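Local coordinates for proline dehydrogenase (Deinococcus radiodurans, PDB 4H6Q), which oxidises L-proline to (S)-1-pyrroline-5-carboxylate with FAD as cofactor, passing the electrons to a quinone in the first step of proline breakdown to glutamate, at residues E66-D69 with K73-E76; L115-A120 with L148-T153; F254-L259 with K268-E273. All blocks are in the same frame, centred on the assembly; numbering follows the deposited sequence.

Contact 1: residues E66-D69 with K73-E76; sequences EFID and KCTE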
# COMPACT_ATOMS: atom_id res chain seq x y z
N GLU A 66 -0.55 -8.35 10.65
CA GLU A 66 -1.54 -7.33 10.97
C GLU A 66 -2.28 -7.67 12.26
O GLU A 66 -2.30 -8.84 12.70
CB GLU A 66 -2.56 -7.20 9.79
CG GLU A 66 -3.26 -8.51 9.43
CD GLU A 66 -3.95 -8.45 8.11
OE1 GLU A 66 -5.17 -8.69 8.06
OE2 GLU A 66 -3.28 -8.13 7.09
N PHE A 67 -2.90 -6.66 12.86
CA PHE A 67 -3.72 -6.84 14.09
C PHE A 67 -2.94 -7.61 15.14
O PHE A 67 -3.41 -8.58 15.73
CB PHE A 67 -5.09 -7.50 13.79
CG PHE A 67 -5.88 -6.76 12.74
CD1 PHE A 67 -6.26 -5.42 12.94
CD2 PHE A 67 -6.15 -7.34 11.50
CE1 PHE A 67 -6.91 -4.71 11.95
CE2 PHE A 67 -6.84 -6.64 10.53
CZ PHE A 67 -7.22 -5.31 10.75
N ILE A 68 -1.72 -7.13 15.39
CA ILE A 68 -0.83 -7.78 16.34
C ILE A 68 -1.19 -7.35 17.77
O ILE A 68 -1.23 -6.15 18.09
CB ILE A 68 0.63 -7.45 15.97
CG1 ILE A 68 0.88 -7.97 14.53
CG2 ILE A 68 1.59 -8.07 16.99
CD1 ILE A 68 2.31 -7.84 14.10
N ASP A 69 -1.47 -8.33 18.63
CA ASP A 69 -2.04 -8.02 19.95
C ASP A 69 -1.05 -7.56 20.98
O ASP A 69 -1.36 -6.71 21.82
CB ASP A 69 -2.80 -9.21 20.52
CG ASP A 69 -4.02 -9.54 19.71
OD1 ASP A 69 -4.69 -8.57 19.26
OD2 ASP A 69 -4.29 -10.74 19.45
N LYS A 73 5.42 -7.59 20.49
CA LYS A 73 5.43 -8.08 19.11
C LYS A 73 5.21 -6.97 18.08
O LYS A 73 5.75 -7.02 16.98
CB LYS A 73 4.43 -9.22 18.90
CG LYS A 73 4.85 -10.49 19.71
CD LYS A 73 5.90 -11.22 18.88
CE LYS A 73 6.62 -12.35 19.58
NZ LYS A 73 7.67 -12.83 18.60
N CYS A 74 4.42 -5.96 18.45
CA CYS A 74 4.22 -4.80 17.57
C CYS A 74 5.56 -4.08 17.37
O CYS A 74 5.84 -3.57 16.27
CB CYS A 74 3.23 -3.80 18.19
SG CYS A 74 1.50 -4.35 18.10
N THR A 75 6.34 -3.95 18.43
CA THR A 75 7.60 -3.22 18.36
C THR A 75 8.66 -4.07 17.65
O THR A 75 9.45 -3.54 16.84
CB THR A 75 8.03 -2.73 19.77
OG1 THR A 75 6.92 -1.97 20.30
CG2 THR A 75 9.27 -1.84 19.73
N GLU A 76 8.67 -5.36 17.92
CA GLU A 76 9.51 -6.28 17.13
C GLU A 76 9.19 -6.20 15.64
O GLU A 76 10.10 -6.22 14.78
CB GLU A 76 9.34 -7.73 17.64
CG GLU A 76 10.19 -8.76 16.89
CD GLU A 76 9.94 -10.17 17.36
OE1 GLU A 76 9.24 -10.38 18.38
OE2 GLU A 76 10.44 -11.12 16.72
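I68 packs on K73 and C74 in a short apolar contact of the beta8-alpha8 barrel, where the loop after strand 58-63 turns into helix 71-90. I68 belongs to the loop. K73 and C74 lie in the first turn of the helix. No hydrogen bond joins the two segments, and the chain simply folds back on itself. The CA atoms of I68 and C74 are 6.0 Å apart.

The CG2 methyl of I68 meets the lysine. It sits anti to the backbone N and lies 3.6 Å from K73 CB. The two side chains cross at about a right angle. I68 touches the lysine at CB, and the rest of that chain bends (chi2 -82°) and leads away. There NZ forms a salt bridge with E76 OE1 at 2.9 Å, one turn further along the helix. NZ comes to the syn side of that carboxylate oxygen, 26° out of its plane.

The loop is also tied to the substrate side of the barrel. E66 forms a salt bridge with R293, which binds substrate, and the backbone of I68 is hydrogen-bonded to S102. C74 is buried and touches L115 on helix 115-129. Its sulfur closes the contact from the helix side: SG lies 3.3 Å from I68 O and 3.9 Å from I68 CB.

Contact 2: residues L115-A120 with L148-T153; sequences LGLTNA and LEQFRT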
# COMPACT_ATOMS: atom_id res chain seq x y z
N LEU A 115 1.41 3.70 20.56
CA LEU A 115 2.58 2.88 20.15
C LEU A 115 2.74 2.78 18.63
O LEU A 115 3.87 2.74 18.11
CB LEU A 115 2.40 1.47 20.71
CG LEU A 115 3.56 0.46 20.51
CD1 LEU A 115 4.90 1.03 21.00
CD2 LEU A 115 3.24 -0.90 21.13
N GLY A 116 1.63 2.74 17.89
CA GLY A 116 1.68 2.82 16.44
C GLY A 116 2.36 4.10 15.96
O GLY A 116 3.19 4.06 15.03
N LEU A 117 2.00 5.23 16.56
CA LEU A 117 2.61 6.49 16.19
C LEU A 117 4.11 6.50 16.54
O LEU A 117 4.95 6.92 15.72
CB LEU A 117 1.92 7.65 16.89
CG LEU A 117 2.41 9.07 16.54
CD1 LEU A 117 2.07 9.37 15.10
CD2 LEU A 117 1.74 10.12 17.43
N THR A 118 4.49 6.03 17.72
CA THR A 118 5.92 6.08 17.98
C THR A 118 6.70 5.09 17.13
O THR A 118 7.80 5.46 16.68
CB THR A 118 6.29 5.87 19.43
OG1 THR A 118 5.91 4.55 19.78
CG2 THR A 118 5.55 6.85 20.32
N ASN A 119 6.16 3.92 16.80
CA ASN A 119 6.89 3.03 15.90
C ASN A 119 6.91 3.58 14.49
O ASN A 119 7.93 3.45 13.79
CB ASN A 119 6.29 1.62 15.92
CG ASN A 119 6.77 0.83 17.15
OD1 ASN A 119 7.93 0.95 17.57
ND2 ASN A 119 5.87 0.01 17.74
N ALA A 120 5.80 4.19 14.03
CA ALA A 120 5.80 4.77 12.68
C ALA A 120 6.84 5.88 12.55
O ALA A 120 7.50 6.01 11.51
CB ALA A 120 4.42 5.29 12.31
N LEU A 148 -5.94 8.77 9.69
CA LEU A 148 -5.86 10.10 9.07
C LEU A 148 -5.32 11.18 10.02
O LEU A 148 -4.58 12.09 9.58
CB LEU A 148 -7.20 10.53 8.45
CG LEU A 148 -7.64 9.66 7.26
CD1 LEU A 148 -8.96 10.19 6.69
CD2 LEU A 148 -6.59 9.49 6.15
N GLU A 149 -5.64 11.09 11.30
CA GLU A 149 -5.07 11.97 12.31
C GLU A 149 -3.55 11.76 12.42
O GLU A 149 -2.75 12.71 12.42
CB GLU A 149 -5.70 11.73 13.67
N GLN A 150 -3.14 10.49 12.50
CA GLN A 150 -1.73 10.16 12.62
C GLN A 150 -0.97 10.53 11.34
O GLN A 150 0.16 11.05 11.40
CB GLN A 150 -1.54 8.71 12.99
CG GLN A 150 -2.05 8.38 14.39
CD GLN A 150 -1.95 6.91 14.77
OE1 GLN A 150 -2.03 6.02 13.93
NE2 GLN A 150 -1.78 6.66 16.07
N PHE A 151 -1.60 10.31 10.18
CA PHE A 151 -1.01 10.76 8.91
C PHE A 151 -0.73 12.27 8.91
O PHE A 151 0.40 12.70 8.58
CB PHE A 151 -1.91 10.40 7.73
CG PHE A 151 -1.41 10.92 6.43
CD1 PHE A 151 -0.20 10.46 5.89
CD2 PHE A 151 -2.15 11.85 5.72
CE1 PHE A 151 0.27 10.96 4.68
CE2 PHE A 151 -1.68 12.36 4.50
CZ PHE A 151 -0.47 11.89 3.96
N ARG A 152 -1.70 13.08 9.34
CA ARG A 152 -1.49 14.53 9.37
C ARG A 152 -0.35 14.88 10.33
O ARG A 152 0.53 15.69 9.99
CB ARG A 152 -2.80 15.22 9.79
CG ARG A 152 -2.67 16.71 9.98
CD ARG A 152 -4.03 17.39 10.22
NE ARG A 152 -4.86 17.40 9.02
CZ ARG A 152 -4.77 18.31 8.04
NH1 ARG A 152 -3.88 19.30 8.11
NH2 ARG A 152 -5.59 18.24 6.97
N THR A 153 -0.32 14.25 11.52
CA THR A 153 0.80 14.47 12.43
C THR A 153 2.17 14.13 11.77
O THR A 153 3.14 14.89 11.87
CB THR A 153 0.61 13.64 13.71
OG1 THR A 153 -0.57 14.09 14.36
CG2 THR A 153 1.82 13.73 14.66
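Helices 115-129 and 144-158 come together at L117 and Q150, whose CA atoms are 6.7 Å apart. Segment 115-120 is the first part of its helix, and N119 N to L115 O (2.9 Å) is one of its backbone hydrogen bonds. Nothing is hydrogen-bonded across the contact.

Q150 reaches over with an extended chain, chi2 176°. Its amide nitrogen NE2 ends 3.9 Å from L117 CB and 4.1 Å from L117 N. This is a touch at the root of the leucine, not a bond. The polar partner of Q150 lies elsewhere: OE1 accepts a hydrogen bond from Q106 NE2. That bond helps fix how the buried amide is turned. The backbone of G116 lies near this amide end.

L117 runs toward helix 144-158, the reverse of the way Q150 comes. Its CG is anti to the backbone N (chi1 -177°), and CD1 comes within 4.4 Å of T153 CG2, one turn on from Q150. This is a loose methyl-to-methyl approach. L117 also touches L154, and so does A120.

Both helices belong to the outer layer of the beta8-alpha8 barrel. Helix 115-129 lies between two others: L115 and N119 pack on helix 71-90, while L117 faces helix 144-158. Q150 also touches D114 of the short strand 113-114, just before helix 115-129.

Contact 3: residues F254-L259 with K268-E273; sequences FEFQML and KQLAAE. With FAD (flavin-adenine dinucleotide), chain C.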
# COMPACT_ATOMS: atom_id res chain seq x y z
N PHE A 254 2.11 10.98 -11.46
CA PHE A 254 1.24 9.94 -10.86
C PHE A 254 1.81 8.62 -11.27
O PHE A 254 2.67 8.58 -12.17
CB PHE A 254 -0.22 10.06 -11.36
CG PHE A 254 -0.39 9.67 -12.77
CD1 PHE A 254 -0.79 8.39 -13.12
CD2 PHE A 254 -0.04 10.56 -13.81
CE1 PHE A 254 -0.90 8.00 -14.47
CE2 PHE A 254 -0.13 10.17 -15.14
CZ PHE A 254 -0.57 8.93 -15.47
N GLU A 255 1.35 7.53 -10.67
CA GLU A 255 1.78 6.19 -11.09
C GLU A 255 0.62 5.24 -10.94
O GLU A 255 -0.30 5.46 -10.10
CB GLU A 255 2.98 5.70 -10.30
CG GLU A 255 2.73 5.50 -8.78
CD GLU A 255 4.00 5.46 -8.00
OE1 GLU A 255 4.15 4.61 -7.07
OE2 GLU A 255 4.90 6.32 -8.27
N PHE A 256 0.66 4.19 -11.75
CA PHE A 256 -0.24 3.04 -11.55
C PHE A 256 0.43 2.11 -10.55
O PHE A 256 1.66 1.99 -10.50
CB PHE A 256 -0.47 2.30 -12.87
CG PHE A 256 -1.30 3.08 -13.84
CD1 PHE A 256 -2.66 3.28 -13.62
CD2 PHE A 256 -0.68 3.71 -14.93
CE1 PHE A 256 -3.42 4.02 -14.52
CE2 PHE A 256 -1.41 4.44 -15.82
CZ PHE A 256 -2.79 4.62 -15.62
N GLN A 257 -0.41 1.42 -9.75
CA GLN A 257 0.10 0.41 -8.83
C GLN A 257 -0.73 -0.84 -8.90
O GLN A 257 -1.94 -0.78 -9.12
CB GLN A 257 0.10 0.90 -7.37
CG GLN A 257 1.07 2.09 -7.14
CD GLN A 257 1.22 2.45 -5.67
OE1 GLN A 257 0.47 1.95 -4.82
NE2 GLN A 257 2.17 3.33 -5.35
N MET A 258 -0.06 -2.01 -8.76
CA MET A 258 -0.73 -3.33 -8.84
C MET A 258 -0.12 -4.21 -7.76
O MET A 258 1.02 -3.97 -7.30
CB MET A 258 -0.42 -4.00 -10.19
CG MET A 258 -1.20 -3.40 -11.34
SD MET A 258 -0.35 -2.04 -12.10
CE MET A 258 -1.72 -1.46 -13.13
N LEU A 259 -0.87 -5.25 -7.38
CA LEU A 259 -0.34 -6.25 -6.46
C LEU A 259 0.56 -7.23 -7.20
O LEU A 259 0.26 -7.62 -8.36
CB LEU A 259 -1.47 -6.99 -5.71
CG LEU A 259 -2.46 -6.11 -4.91
CD1 LEU A 259 -3.53 -7.03 -4.22
CD2 LEU A 259 -1.73 -5.30 -3.87
N LYS A 268 3.76 -4.65 -17.33
CA LYS A 268 4.78 -4.49 -18.35
C LYS A 268 4.38 -3.53 -19.46
O LYS A 268 5.21 -2.71 -19.91
CB LYS A 268 5.17 -5.86 -18.90
CG LYS A 268 5.94 -6.69 -17.85
CD LYS A 268 6.31 -8.08 -18.42
CE LYS A 268 6.93 -9.03 -17.38
NZ LYS A 268 6.73 -10.46 -17.74
N GLN A 269 3.15 -3.63 -19.95
CA GLN A 269 2.65 -2.77 -21.02
C GLN A 269 2.65 -1.31 -20.63
O GLN A 269 3.11 -0.44 -21.40
CB GLN A 269 1.25 -3.22 -21.44
CG GLN A 269 0.57 -2.26 -22.51
CD GLN A 269 -0.99 -2.40 -22.57
OE1 GLN A 269 -1.55 -3.39 -22.11
NE2 GLN A 269 -1.66 -1.41 -23.16
N LEU A 270 2.17 -1.00 -19.45
CA LEU A 270 2.14 0.39 -18.97
C LEU A 270 3.54 0.97 -18.86
O LEU A 270 3.79 2.13 -19.27
CB LEU A 270 1.41 0.46 -17.62
CG LEU A 270 -0.09 0.20 -17.70
CD1 LEU A 270 -0.69 0.00 -16.30
CD2 LEU A 270 -0.75 1.36 -18.41
N ALA A 271 4.50 0.19 -18.39
CA ALA A 271 5.87 0.68 -18.30
C ALA A 271 6.44 0.92 -19.70
O ALA A 271 7.15 1.91 -19.96
CB ALA A 271 6.73 -0.36 -17.57
N ALA A 272 6.10 0.06 -20.65
CA ALA A 272 6.59 0.23 -22.02
C ALA A 272 5.98 1.47 -22.67
O ALA A 272 6.57 2.05 -23.56
CB ALA A 272 6.30 -1.04 -22.86
N GLU A 273 4.81 1.88 -22.26
CA GLU A 273 4.15 3.09 -22.76
C GLU A 273 4.68 4.34 -22.05
O GLU A 273 4.30 5.45 -22.42
CB GLU A 273 2.62 2.98 -22.54
CG GLU A 273 2.01 1.95 -23.43
CD GLU A 273 0.52 1.73 -23.20
OE1 GLU A 273 -0.02 2.27 -22.22
OE2 GLU A 273 -0.12 1.01 -24.00
PA FAD C . -11.58 -5.52 -9.06
O1A FAD C . -12.81 -4.80 -9.62
O2A FAD C . -11.75 -6.29 -7.82
O5B FAD C . -10.91 -6.46 -10.03
C5B FAD C . -10.56 -6.01 -11.33
C4B FAD C . -9.90 -7.07 -12.17
O4B FAD C . -8.57 -7.21 -11.71
C3B FAD C . -10.48 -8.43 -12.01
O3B FAD C . -11.64 -8.67 -12.80
C2B FAD C . -9.32 -9.28 -12.38
O2B FAD C . -9.06 -9.26 -13.76
C1B FAD C . -8.22 -8.57 -11.67
N9A FAD C . -8.04 -8.98 -10.28
C8A FAD C . -8.15 -8.17 -9.15
N7A FAD C . -7.92 -8.85 -8.02
C5A FAD C . -7.60 -10.15 -8.41
C6A FAD C . -7.28 -11.31 -7.72
N6A FAD C . -7.18 -11.32 -6.29
N1A FAD C . -7.05 -12.42 -8.42
C2A FAD C . -7.12 -12.45 -9.77
N3A FAD C . -7.44 -11.37 -10.49
C4A FAD C . -7.66 -10.24 -9.83
N1 FAD C . -7.32 -1.79 -0.24
C2 FAD C . -7.38 -1.37 1.05
O2 FAD C . -8.55 -1.44 1.64
N3 FAD C . -6.30 -0.87 1.73
C4 FAD C . -5.06 -0.77 1.12
O4 FAD C . -4.00 -0.29 1.81
C4X FAD C . -4.93 -1.22 -0.27
N5 FAD C . -3.72 -1.15 -0.92
C5X FAD C . -3.69 -1.56 -2.24
C6 FAD C . -2.48 -1.49 -2.94
C7 FAD C . -2.42 -1.87 -4.30
C7M FAD C . -1.10 -1.79 -5.07
C8 FAD C . -3.61 -2.32 -4.93
C8M FAD C . -3.60 -2.73 -6.38
C9 FAD C . -4.81 -2.42 -4.21
C9A FAD C . -4.86 -2.03 -2.89
N10 FAD C . -6.09 -2.10 -2.21
C10 FAD C . -6.12 -1.71 -0.89
C1' FAD C . -7.31 -2.54 -2.86
C2' FAD C . -7.74 -3.96 -2.64
O2' FAD C . -6.54 -4.71 -2.48
C3' FAD C . -8.69 -4.07 -3.86
O3' FAD C . -10.04 -3.88 -3.58
C4' FAD C . -8.51 -5.22 -4.76
O4' FAD C . -7.20 -5.13 -5.21
C5' FAD C . -9.50 -5.10 -5.91
O5' FAD C . -8.81 -5.19 -7.11
P FAD C . -9.03 -4.16 -8.31
O1P FAD C . -9.02 -2.63 -8.01
O2P FAD C . -8.12 -4.76 -9.42
O3P FAD C . -10.49 -4.47 -8.93
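One leucine arm carries this whole contact: L270 of helix 264-272 meets strand 254-259 only through its two methyls. CD1 lies 4.0 Å from F256 CD2. CD2 is 4.1 Å from F256 CE2. The leucine and the phenylalanine side chains cross at about a right angle. CD1 also lies 3.6 Å from M258 CE, but M258 was modelled in two conformers and this distance holds for one of them. All three residues are buried. V277 of the next strand touches both M258 and L270, and I237 of helix 234-246 touches F256 and M258.

Q257 and L259 turn to the flavin instead. L259 CD2 comes to the dimethyl-bearing ring of FAD, 3.5 Å from C7. CG stands anti to the carbonyl carbon (chi1 -56°), which directs the branch to this ring and leaves CG 3.9 Å from C8M. L259 touches the bound tetrahydrofuran-2-carboxylic acid too, so it borders both pockets. Cut back to an alanine, this residue would probably leave a gap beside the ring at C7 and C8.

Q257 CB is 3.7 Å from C7M. Its amide is held at both ends. OE1 accepts a hydrogen bond from R189 NE, and NE2 donates to E255 OE1 at 2.9 Å, with an N-H...O angle of 166°. The donor meets the anti side of that oxygen, which also pairs with R278. The backbone N of L259 is hydrogen-bonded to H232, itself a partner of FAD.

In this TIM barrel, strand 254-259 packs on its own helix through F256 and M258 and lines the FAD site through Q257 and L259. With helix 264-272 and strand 277-283 it forms one beta-alpha-beta unit of the beta8-alpha8 fold.

From the N terminus, contact 1 comes first and closes a very short loop between strand 58-63 and helix 71-90. Contact 2 opens after it and closes a longer one, from helix 115-129 through strand 133-136 to helix 144-158. Contact 3 follows far along the chain, within a single strand-helix pair. The three run in series; none nests or crosses. Contacts 1 and 2 touch: T75 and N119 share a weak hydrogen bond, joining helices 71-90 and 115-129, and contact 2 adds helix 144-158. Contact 3 lies on the opposite side of the chain's centre, its centre about 32 Å from that of contact 1 and 30 Å from that of contact 2.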